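Local atomic coordinates of aminopeptidase YwaD (Bacillus subtilis, PDB entry 6HC6), a protein that catalyses the zinc-dependent release of N-terminal amino acids, such as arginine, lysine and leucine, from peptides, as a secreted M28 family aminopeptidase. Residues A172-N177 and P197-K202; I151-L156 and Y176-S181. All coordinates share one frame; numbering follows the deposited sequence.

Contact 1. Residues A172-N177 and P197-K202; sequences AVIIYN and PVVGIK
Ile-201 packs along one face of a parallel strand pair, against Ile-174 and Tyr-176 of the neighbouring strand. Its CB carries two branches. CG1 stands between the backbone N and the carbonyl carbon (chi1 66°), which brings it 3.5 Å from Tyr-176 CB. CG2 leaves on the other branch, beside the backbone N, and lies 4.0 Å from Ile-174 CG2. At the tip, CD1 of Ile-201 comes closest to CG2 of Ile-174, at 3.5 Å. The two isoleucines cross at a slant. Further back on the same face, Ile-174 and Val-199 run side by side, with CG1 of Ile-174 3.9 Å from CG2 of Val-199.

Five backbone hydrogen bonds join the strands in regular parallel fashion. Each accepting carbonyl also takes a CA-H contact from the facing residue. The straightest bond is Ile-175 N to Val-199 O, 2.8 Å long with an N-H...O angle of 175°. Gly-200 faces Ile-175, and its CA sits only 3.1 Å from Ile-175 O. The last bond runs from Asn-177 N to Ile-201 O, past the strand end. Lys-202 follows as the N-cap of helix 203-209.

The pair lies in the PA domain. Strand 148-152 hydrogen-bonds to the other edge of strand 172-176. Helix 158-167 covers the Val-173, Val-198 and Ile-175 face, through Ala-165, Ala-162 and Tyr-158. Over the opposite face, Val-199 meets Leu-217 and Leu-219 of strand 214-222.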
# COMPACT_ATOMS: atom_id res chain seq x y z
N ALA A 172 16.54 -2.72 -22.35
CA ALA A 172 15.90 -2.07 -21.21
C ALA A 172 14.57 -1.54 -21.71
O ALA A 172 14.30 -1.49 -22.91
CB ALA A 172 16.76 -0.93 -20.64
N VAL A 173 13.73 -1.15 -20.75
CA VAL A 173 12.39 -0.65 -21.01
C VAL A 173 12.24 0.66 -20.26
O VAL A 173 12.50 0.72 -19.06
CB VAL A 173 11.29 -1.64 -20.56
CG1 VAL A 173 9.90 -1.08 -20.85
CG2 VAL A 173 11.47 -2.98 -21.24
N ILE A 174 11.84 1.71 -20.98
CA ILE A 174 11.41 2.97 -20.38
C ILE A 174 9.93 3.13 -20.70
O ILE A 174 9.55 3.19 -21.87
CB ILE A 174 12.24 4.15 -20.92
CG1 ILE A 174 13.73 3.90 -20.70
CG2 ILE A 174 11.77 5.46 -20.29
CD1 ILE A 174 14.64 4.93 -21.35
N ILE A 175 9.10 3.18 -19.67
CA ILE A 175 7.67 3.39 -19.83
C ILE A 175 7.37 4.81 -19.37
O ILE A 175 7.76 5.19 -18.26
CB ILE A 175 6.85 2.36 -19.04
CG1 ILE A 175 7.25 0.94 -19.45
CG2 ILE A 175 5.37 2.58 -19.28
CD1 ILE A 175 6.58 -0.18 -18.65
N TYR A 176 6.71 5.60 -20.21
CA TYR A 176 6.39 6.96 -19.83
C TYR A 176 4.89 7.13 -19.65
O TYR A 176 4.08 6.54 -20.37
CB TYR A 176 6.94 7.98 -20.84
CG TYR A 176 6.40 7.92 -22.24
CD1 TYR A 176 6.97 7.07 -23.19
CD2 TYR A 176 5.38 8.76 -22.65
CE1 TYR A 176 6.51 7.04 -24.50
CE2 TYR A 176 4.92 8.74 -23.96
CZ TYR A 176 5.48 7.88 -24.87
OH TYR A 176 5.01 7.86 -26.17
N ASN A 177 4.53 7.95 -18.66
CA ASN A 177 3.13 8.14 -18.31
C ASN A 177 2.37 8.74 -19.49
O ASN A 177 2.92 9.52 -20.28
CB ASN A 177 3.02 9.06 -17.10
CG ASN A 177 1.83 8.74 -16.23
OD1 ASN A 177 0.79 8.30 -16.72
ND2 ASN A 177 1.96 8.98 -14.93
N PRO A 197 16.49 -3.89 -17.25
CA PRO A 197 15.99 -2.74 -16.48
C PRO A 197 14.63 -2.29 -16.99
O PRO A 197 14.35 -2.33 -18.19
CB PRO A 197 17.05 -1.66 -16.71
CG PRO A 197 18.28 -2.40 -17.13
CD PRO A 197 17.80 -3.62 -17.86
N VAL A 198 13.76 -1.89 -16.06
CA VAL A 198 12.45 -1.33 -16.36
C VAL A 198 12.27 -0.08 -15.50
O VAL A 198 12.31 -0.16 -14.27
CB VAL A 198 11.31 -2.32 -16.08
CG1 VAL A 198 9.97 -1.70 -16.46
CG2 VAL A 198 11.53 -3.67 -16.80
N VAL A 199 12.06 1.07 -16.14
CA VAL A 199 11.89 2.33 -15.41
C VAL A 199 10.68 3.07 -15.94
O VAL A 199 10.28 2.91 -17.10
CB VAL A 199 13.15 3.24 -15.46
CG1 VAL A 199 14.40 2.49 -14.99
CG2 VAL A 199 13.33 3.86 -16.85
N GLY A 200 10.10 3.90 -15.09
CA GLY A 200 8.98 4.74 -15.47
C GLY A 200 9.39 6.20 -15.38
O GLY A 200 10.14 6.58 -14.48
N ILE A 201 8.91 7.01 -16.32
CA ILE A 201 9.25 8.43 -16.36
C ILE A 201 7.98 9.22 -16.65
O ILE A 201 6.94 8.67 -17.02
CB ILE A 201 10.33 8.74 -17.41
CG1 ILE A 201 9.80 8.48 -18.82
CG2 ILE A 201 11.60 7.93 -17.12
CD1 ILE A 201 10.78 8.85 -19.93
N LYS A 202 8.10 10.54 -16.51
CA LYS A 202 6.99 11.45 -16.72
C LYS A 202 6.62 11.53 -18.19
O LYS A 202 7.43 11.29 -19.09
CB LYS A 202 7.35 12.84 -16.21
CG LYS A 202 7.40 12.93 -14.69
CD LYS A 202 7.30 14.37 -14.27
CE LYS A 202 8.63 14.92 -13.82
NZ LYS A 202 8.43 15.83 -12.66

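Contact 2. Residues I151-L156 and Y176-S181; sequences ISRGDL and YNNKES
The ring of Tyr-176 lies over Ser-152. CA of Ser-152 sits 3.8 Å from the ring centroid and 18° off the ring normal, a CH-pi contact over one face. CB of Ser-152 lies nearer the phenol end, 3.5 Å from Tyr-176 CZ. OG of Ser-152 is anti to the backbone N (chi1 170°), and this puts it within 2.9 Å of Arg-153 O, to which it donates a hydrogen bond.

Two backbone bonds flank Ser-152. Tyr-176 N donates to Ile-151 O, and Arg-153 N donates to Tyr-176 O at 2.8 Å. They form the last parallel bridge between strands 148-152 and 172-176 of the PA domain. Beyond it both chains become loops.

Arg-153 runs extended from CG to NE alongside Asn-177. Its NH1 reaches Asn-177 OD1 at 2.9 Å, with the oxygen in the guanidinium plane. The guanidinium and amide planes are 57° apart. Asn-177 OD1 also accepts from Lys-179 N at 3.0 Å, closing an Asx turn. The two donors come from opposite faces of the amide plane, so this oxygen is gripped twice. NH2 of Arg-153 forms a salt bridge with the C-terminal carboxylate of Lys-455. With an alanine in place of Arg-153, Asn-177 OD1 would probably keep the Asx-turn bond but lose its charged donor, and the carboxylate of Lys-455 would lose this cation. The side chain of Asn-178 crosses the arginine chain at about a right angle, and Lys-203 NZ donates to the backbone O of Asn-178.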
# COMPACT_ATOMS: atom_id res chain seq x y z
N ILE A 151 8.15 2.93 -24.34
CA ILE A 151 6.77 2.47 -24.41
C ILE A 151 5.90 3.48 -23.69
O ILE A 151 6.19 3.87 -22.55
CB ILE A 151 6.62 1.08 -23.76
CG1 ILE A 151 7.68 0.12 -24.30
CG2 ILE A 151 5.22 0.53 -24.00
CD1 ILE A 151 7.62 -1.27 -23.69
N SER A 152 4.83 3.90 -24.34
CA SER A 152 3.85 4.72 -23.64
C SER A 152 3.02 3.85 -22.72
O SER A 152 2.71 2.70 -23.03
CB SER A 152 2.93 5.44 -24.63
OG SER A 152 1.86 6.06 -23.95
N ARG A 153 2.66 4.41 -21.57
CA ARG A 153 1.67 3.76 -20.73
C ARG A 153 0.34 3.67 -21.47
O ARG A 153 0.03 4.50 -22.34
CB ARG A 153 1.54 4.53 -19.42
CG ARG A 153 0.36 4.16 -18.55
CD ARG A 153 0.25 5.07 -17.33
NE ARG A 153 -0.69 4.50 -16.36
CZ ARG A 153 -1.25 5.19 -15.37
NH1 ARG A 153 -0.98 6.48 -15.25
NH2 ARG A 153 -2.10 4.60 -14.53
N GLY A 154 -0.43 2.64 -21.16
CA GLY A 154 -1.78 2.48 -21.70
C GLY A 154 -2.12 1.09 -22.19
O GLY A 154 -1.28 0.35 -22.69
N ASP A 155 -3.40 0.73 -22.03
CA ASP A 155 -3.97 -0.53 -22.51
C ASP A 155 -3.43 -1.73 -21.74
O ASP A 155 -4.18 -2.37 -20.99
CB ASP A 155 -3.72 -0.72 -24.01
CG ASP A 155 -4.53 0.24 -24.87
OD1 ASP A 155 -5.03 1.24 -24.33
OD2 ASP A 155 -4.65 -0.00 -26.10
N LEU A 156 -2.15 -2.04 -21.91
CA LEU A 156 -1.52 -3.22 -21.33
C LEU A 156 -0.99 -2.93 -19.93
O LEU A 156 -0.73 -1.78 -19.56
CB LEU A 156 -0.36 -3.69 -22.21
CG LEU A 156 -0.66 -3.80 -23.69
CD1 LEU A 156 0.54 -4.35 -24.46
CD2 LEU A 156 -1.86 -4.67 -23.86
N TYR A 176 6.71 5.60 -20.21
CA TYR A 176 6.39 6.96 -19.83
C TYR A 176 4.89 7.13 -19.65
O TYR A 176 4.08 6.54 -20.37
CB TYR A 176 6.94 7.98 -20.84
CG TYR A 176 6.40 7.92 -22.24
CD1 TYR A 176 6.97 7.07 -23.19
CD2 TYR A 176 5.38 8.76 -22.65
CE1 TYR A 176 6.51 7.04 -24.50
CE2 TYR A 176 4.92 8.74 -23.96
CZ TYR A 176 5.48 7.88 -24.87
OH TYR A 176 5.01 7.86 -26.17
N ASN A 177 4.53 7.95 -18.66
CA ASN A 177 3.13 8.14 -18.31
C ASN A 177 2.37 8.74 -19.49
O ASN A 177 2.92 9.52 -20.28
CB ASN A 177 3.02 9.06 -17.10
CG ASN A 177 1.83 8.74 -16.23
OD1 ASN A 177 0.79 8.30 -16.72
ND2 ASN A 177 1.96 8.98 -14.93
N ASN A 178 1.11 8.36 -19.63
CA ASN A 178 0.20 9.03 -20.55
C ASN A 178 -0.63 10.09 -19.85
O ASN A 178 -1.50 10.70 -20.48
CB ASN A 178 -0.71 8.02 -21.25
CG ASN A 178 -1.63 7.28 -20.28
OD1 ASN A 178 -1.37 7.21 -19.08
ND2 ASN A 178 -2.71 6.73 -20.81
N LYS A 179 -0.39 10.30 -18.56
CA LYS A 179 -1.07 11.31 -17.76
C LYS A 179 -0.03 12.25 -17.16
O LYS A 179 1.09 11.83 -16.84
CB LYS A 179 -1.90 10.66 -16.64
CG LYS A 179 -3.01 9.75 -17.14
CD LYS A 179 -3.89 10.48 -18.13
CE LYS A 179 -5.01 9.60 -18.66
NZ LYS A 179 -5.78 10.33 -19.72
N GLU A 180 -0.42 13.51 -17.00
CA GLU A 180 0.44 14.44 -16.28
C GLU A 180 0.51 14.05 -14.81
O GLU A 180 -0.46 13.54 -14.24
CB GLU A 180 -0.07 15.87 -16.44
CG GLU A 180 0.12 16.75 -15.22
CD GLU A 180 -0.34 18.18 -15.45
OE1 GLU A 180 0.02 19.06 -14.63
OE2 GLU A 180 -1.05 18.43 -16.44
N SER A 181 1.67 14.27 -14.20
CA SER A 181 1.86 13.93 -12.80
C SER A 181 3.05 14.71 -12.25
O SER A 181 3.94 15.11 -13.00
CB SER A 181 2.07 12.42 -12.62
OG SER A 181 2.14 12.04 -11.24

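Contacts 1 and 2 share Tyr-176 and Asn-177, and their centres are about 9 Å apart. Strand 172-176 is the common element, with strand 198-201 on one edge and strand 148-152 on the other. Ile-151 N lies 2.8 Å from Ile-174 O, probably a hydrogen bond, and Ile-151 CD1 packs on Val-173 CG1 at 3.6 Å. Asn-177 works in both contacts: its backbone N serves contact 1 and its side chain serves contact 2. The shared C-terminal end is near the zinc site: the side chain of Asn-177 is about 10 Å from that of His-401, a zinc ligand. The side chain of Arg-153 is about 9 Å from that of His-401 and about 13 Å from a bound zinc.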